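Local coordinates for De novo designed switch protein caging a hemagglutinin binder (sCageHA267_1S) (Synthetic construct, PDB 7CBC) that is a designed helical switch that cages a hemagglutinin-binding domain and probably serves as a biosensor component, at residues Met1-Glu10 and Phe285-Leu295. Residues are numbered along the deposited sequence; the frame is centred on the assembly and turned at random.
Sequences MSELARKLLE and FGYSEEQIKEL
R6 lays its guanidinium over the ring of Y287 in a cation-pi contact. R6 CZ stands 3.9 Å from the Y287 ring centroid, 12° off the normal, while the two planes are inclined by 31°, so the guanidinium lies over the face but inclined to it. R6 NH2 sits over the ring centre; a bend at chi3 (113°) turns the group across the ring, and R6 CG passes 3.5 Å from Y287 OH. Q291 NE2 lies towards the opposite guanidinium face, a doubtful placement because the model is too tight there. Q291 OE1 is engaged within its own segment, accepting a nearly straight bond from S288 N at 2.7 Å; with the weaker return bond from Q291 N to S288 OG, this makes a capping box that starts helix 289-298.

Selenomethionine M1 reaches residues 285-295 with an extended chain. Its SE is 3.6 Å from F285 CD1, an oblique Met-aromatic contact, and its CE meets the edge of Y287, near the ring plane, 3.5 Å from Y287 CE1. L9 CD2 approaches Y287 OH at 3.5 Å and also touches F285 and L295. Replacing Y287 by an alanine is likely to leave the R6 guanidinium without its aromatic platform and to open a gap beside M1 CE and L9 CD2.

F285 also packs on L203 and A206, so the loop before helix 289-298 leans on helices 3-46 and 195-239; Y287 rests on A282 within what is probably the caged binder. With no clear hydrogen bond across the segments, this interface relies on cation-pi and apolar contacts, consistent with a reversible cage.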
loop_
_atom_site.group_PDB
_atom_site.type_symbol
_atom_site.label_atom_id
_atom_site.label_comp_id
_atom_site.label_asym_id
_atom_site.label_seq_id
_atom_site.Cartn_x
_atom_site.Cartn_y
_atom_site.Cartn_z
HETATM N N MSE A 1 -29.796 12.559 -2.455
HETATM C CA MSE A 1 -30.102 11.254 -3.036
HETATM C C MSE A 1 -30.773 10.340 -2.014
HETATM O O MSE A 1 -31.565 9.471 -2.384
HETATM C CB MSE A 1 -28.833 10.595 -3.575
HETATM C CG MSE A 1 -27.695 10.518 -2.565
HETATM SE SE MSE A 1 -26.275 9.364 -3.242
HETATM C CE MSE A 1 -24.857 9.736 -1.958
ATOM N N SER A 2 -30.452 10.584 -0.737
ATOM C CA SER A 2 -30.890 9.836 0.441
ATOM C C SER A 2 -29.874 10.068 1.542
ATOM O O SER A 2 -28.668 10.072 1.270
ATOM C CB SER A 2 -30.997 8.330 0.186
ATOM O OG SER A 2 -30.887 7.609 1.406
ATOM N N GLU A 3 -30.322 10.232 2.787
ATOM C CA GLU A 3 -29.335 10.376 3.853
ATOM C C GLU A 3 -28.538 9.092 4.066
ATOM O O GLU A 3 -27.363 9.151 4.454
ATOM C CB GLU A 3 -30.001 10.813 5.155
ATOM C CG GLU A 3 -29.012 11.482 6.107
ATOM C CD GLU A 3 -28.176 12.550 5.414
ATOM O OE1 GLU A 3 -28.759 13.405 4.705
ATOM O OE2 GLU A 3 -26.935 12.525 5.569
ATOM N N LEU A 4 -29.143 7.928 3.813
ATOM C CA LEU A 4 -28.424 6.673 3.990
ATOM C C LEU A 4 -27.423 6.448 2.864
ATOM O O LEU A 4 -26.350 5.879 3.084
ATOM C CB LEU A 4 -29.402 5.513 4.079
ATOM C CG LEU A 4 -29.697 5.002 5.490
ATOM C CD1 LEU A 4 -29.969 6.145 6.454
ATOM C CD2 LEU A 4 -30.842 4.015 5.485
ATOM N N ALA A 5 -27.755 6.885 1.650
ATOM C CA ALA A 5 -26.788 6.802 0.565
ATOM C C ALA A 5 -25.601 7.721 0.820
ATOM O O ALA A 5 -24.456 7.361 0.524
ATOM C CB ALA A 5 -27.454 7.140 -0.765
ATOM N N ARG A 6 -25.855 8.919 1.357
ATOM C CA ARG A 6 -24.758 9.838 1.639
ATOM C C ARG A 6 -23.864 9.301 2.735
ATOM O O ARG A 6 -22.661 9.576 2.756
ATOM C CB ARG A 6 -25.293 11.203 2.053
ATOM C CG ARG A 6 -26.018 11.916 0.966
ATOM C CD ARG A 6 -26.448 13.306 1.415
ATOM N NE ARG A 6 -25.705 14.290 0.650
ATOM C CZ ARG A 6 -26.127 14.782 -0.512
ATOM N NH1 ARG A 6 -27.285 14.379 -1.028
ATOM N NH2 ARG A 6 -25.389 15.668 -1.168
ATOM N N LYS A 7 -24.439 8.552 3.664
ATOM C CA LYS A 7 -23.656 7.997 4.749
ATOM C C LYS A 7 -22.753 6.882 4.237
ATOM O O LYS A 7 -21.581 6.811 4.614
ATOM C CB LYS A 7 -24.622 7.563 5.862
ATOM C CG LYS A 7 -24.162 6.613 6.963
ATOM C CD LYS A 7 -22.664 6.573 7.269
ATOM C CE LYS A 7 -21.979 7.863 7.670
ATOM N NZ LYS A 7 -20.512 7.611 7.672
ATOM N N LEU A 8 -23.257 6.046 3.331
ATOM C CA LEU A 8 -22.434 4.999 2.741
ATOM C C LEU A 8 -21.251 5.585 1.986
ATOM O O LEU A 8 -20.099 5.187 2.209
ATOM C CB LEU A 8 -23.283 4.127 1.822
ATOM C CG LEU A 8 -24.250 3.254 2.607
ATOM C CD1 LEU A 8 -25.344 2.693 1.698
ATOM C CD2 LEU A 8 -23.475 2.148 3.294
ATOM N N LEU A 9 -21.513 6.541 1.092
ATOM C CA LEU A 9 -20.422 7.175 0.363
ATOM C C LEU A 9 -19.439 7.837 1.320
ATOM O O LEU A 9 -18.225 7.779 1.115
ATOM C CB LEU A 9 -20.979 8.188 -0.631
ATOM C CG LEU A 9 -19.988 8.869 -1.568
ATOM C CD1 LEU A 9 -19.250 7.843 -2.426
ATOM C CD2 LEU A 9 -20.713 9.884 -2.448
ATOM N N GLU A 10 -19.949 8.450 2.386
ATOM C CA GLU A 10 -19.088 9.078 3.380
ATOM C C GLU A 10 -18.201 8.042 4.080
ATOM O O GLU A 10 -17.013 8.294 4.335
ATOM C CB GLU A 10 -19.977 9.845 4.361
ATOM C CG GLU A 10 -19.332 10.433 5.595
ATOM C CD GLU A 10 -20.396 10.751 6.659
ATOM O OE1 GLU A 10 -20.212 10.365 7.839
ATOM O OE2 GLU A 10 -21.436 11.361 6.303
ATOM N N PHE A 285 -23.667 11.572 -8.421
ATOM C CA PHE A 285 -24.822 11.424 -7.549
ATOM C C PHE A 285 -25.599 12.725 -7.348
ATOM O O PHE A 285 -26.568 12.723 -6.591
ATOM C CB PHE A 285 -24.394 10.866 -6.190
ATOM C CG PHE A 285 -23.979 9.423 -6.232
ATOM C CD1 PHE A 285 -24.926 8.423 -6.394
ATOM C CD2 PHE A 285 -22.651 9.067 -6.103
ATOM C CE1 PHE A 285 -24.566 7.095 -6.429
ATOM C CE2 PHE A 285 -22.277 7.727 -6.140
ATOM C CZ PHE A 285 -23.249 6.740 -6.310
ATOM N N GLY A 286 -25.205 13.829 -7.979
ATOM C CA GLY A 286 -25.978 15.054 -7.891
ATOM C C GLY A 286 -25.649 15.975 -6.735
ATOM O O GLY A 286 -26.447 16.877 -6.433
ATOM N N TYR A 287 -24.514 15.773 -6.074
ATOM C CA TYR A 287 -24.068 16.667 -5.014
ATOM C C TYR A 287 -23.884 18.086 -5.545
ATOM O O TYR A 287 -23.454 18.291 -6.683
ATOM C CB TYR A 287 -22.724 16.186 -4.437
ATOM C CG TYR A 287 -22.776 15.065 -3.405
ATOM C CD1 TYR A 287 -23.425 13.860 -3.670
ATOM C CD2 TYR A 287 -22.144 15.209 -2.174
ATOM C CE1 TYR A 287 -23.451 12.828 -2.715
ATOM C CE2 TYR A 287 -22.167 14.193 -1.215
ATOM C CZ TYR A 287 -22.809 13.006 -1.487
ATOM O OH TYR A 287 -22.803 12.006 -0.529
ATOM N N SER A 288 -24.184 19.068 -4.692
ATOM C CA SER A 288 -23.816 20.455 -4.931
ATOM C C SER A 288 -22.361 20.687 -4.532
ATOM O O SER A 288 -21.758 19.887 -3.816
ATOM C CB SER A 288 -24.710 21.390 -4.131
ATOM O OG SER A 288 -24.470 21.215 -2.742
ATOM N N GLU A 289 -21.803 21.820 -4.974
ATOM C CA GLU A 289 -20.397 22.106 -4.690
ATOM C C GLU A 289 -20.120 22.128 -3.191
ATOM O O GLU A 289 -19.120 21.563 -2.730
ATOM C CB GLU A 289 -19.985 23.428 -5.324
ATOM C CG GLU A 289 -19.993 23.387 -6.842
ATOM C CD GLU A 289 -19.181 24.508 -7.450
ATOM O OE1 GLU A 289 -18.697 25.374 -6.688
ATOM O OE2 GLU A 289 -19.020 24.521 -8.689
ATOM N N GLU A 290 -20.999 22.765 -2.415
ATOM C CA GLU A 290 -20.856 22.744 -0.963
ATOM C C GLU A 290 -20.869 21.315 -0.441
ATOM O O GLU A 290 -20.100 20.965 0.462
ATOM C CB GLU A 290 -21.975 23.566 -0.308
ATOM C CG GLU A 290 -22.313 24.852 -1.047
ATOM C CD GLU A 290 -23.412 24.679 -2.101
ATOM O OE1 GLU A 290 -24.615 24.717 -1.735
ATOM O OE2 GLU A 290 -23.076 24.512 -3.296
ATOM N N GLN A 291 -21.719 20.465 -1.015
ATOM C CA GLN A 291 -21.786 19.084 -0.560
ATOM C C GLN A 291 -20.546 18.302 -0.970
ATOM O O GLN A 291 -20.095 17.419 -0.233
ATOM C CB GLN A 291 -23.045 18.421 -1.101
ATOM C CG GLN A 291 -24.291 18.949 -0.469
ATOM C CD GLN A 291 -25.528 18.522 -1.220
ATOM O OE1 GLN A 291 -25.484 18.262 -2.428
ATOM N NE2 GLN A 291 -26.631 18.403 -0.502
ATOM N N ILE A 292 -19.990 18.604 -2.144
ATOM C CA ILE A 292 -18.760 17.946 -2.565
ATOM C C ILE A 292 -17.589 18.401 -1.705
ATOM O O ILE A 292 -16.758 17.585 -1.281
ATOM C CB ILE A 292 -18.510 18.199 -4.059
ATOM C CG1 ILE A 292 -19.553 17.446 -4.876
ATOM C CG2 ILE A 292 -17.121 17.733 -4.449
ATOM C CD1 ILE A 292 -19.536 17.760 -6.330
ATOM N N LYS A 293 -17.503 19.703 -1.419
ATOM C CA LYS A 293 -16.393 20.169 -0.594
ATOM C C LYS A 293 -16.498 19.646 0.836
ATOM O O LYS A 293 -15.470 19.377 1.470
ATOM C CB LYS A 293 -16.315 21.698 -0.620
ATOM C CG LYS A 293 -16.018 22.261 -2.012
ATOM C CD LYS A 293 -15.431 23.670 -1.963
ATOM C CE LYS A 293 -13.903 23.651 -2.062
ATOM N NZ LYS A 293 -13.221 23.496 -0.747
ATOM N N GLU A 294 -17.720 19.473 1.356
ATOM C CA GLU A 294 -17.869 18.861 2.672
ATOM C C GLU A 294 -17.472 17.391 2.632
ATOM O O GLU A 294 -16.905 16.862 3.597
ATOM C CB GLU A 294 -19.308 19.016 3.171
ATOM C CG GLU A 294 -19.492 18.686 4.657
ATOM C CD GLU A 294 -20.898 18.209 4.998
ATOM O OE1 GLU A 294 -21.863 18.650 4.331
ATOM O OE2 GLU A 294 -21.037 17.391 5.939
ATOM N N LEU A 295 -17.766 16.715 1.519
ATOM C CA LEU A 295 -17.420 15.309 1.405
ATOM C C LEU A 295 -15.908 15.130 1.318
ATOM O O LEU A 295 -15.349 14.225 1.945
ATOM C CB LEU A 295 -18.113 14.712 0.188
ATOM C CG LEU A 295 -17.811 13.276 -0.227
ATOM C CD1 LEU A 295 -18.615 12.264 0.606
ATOM C CD2 LEU A 295 -18.135 13.117 -1.695
#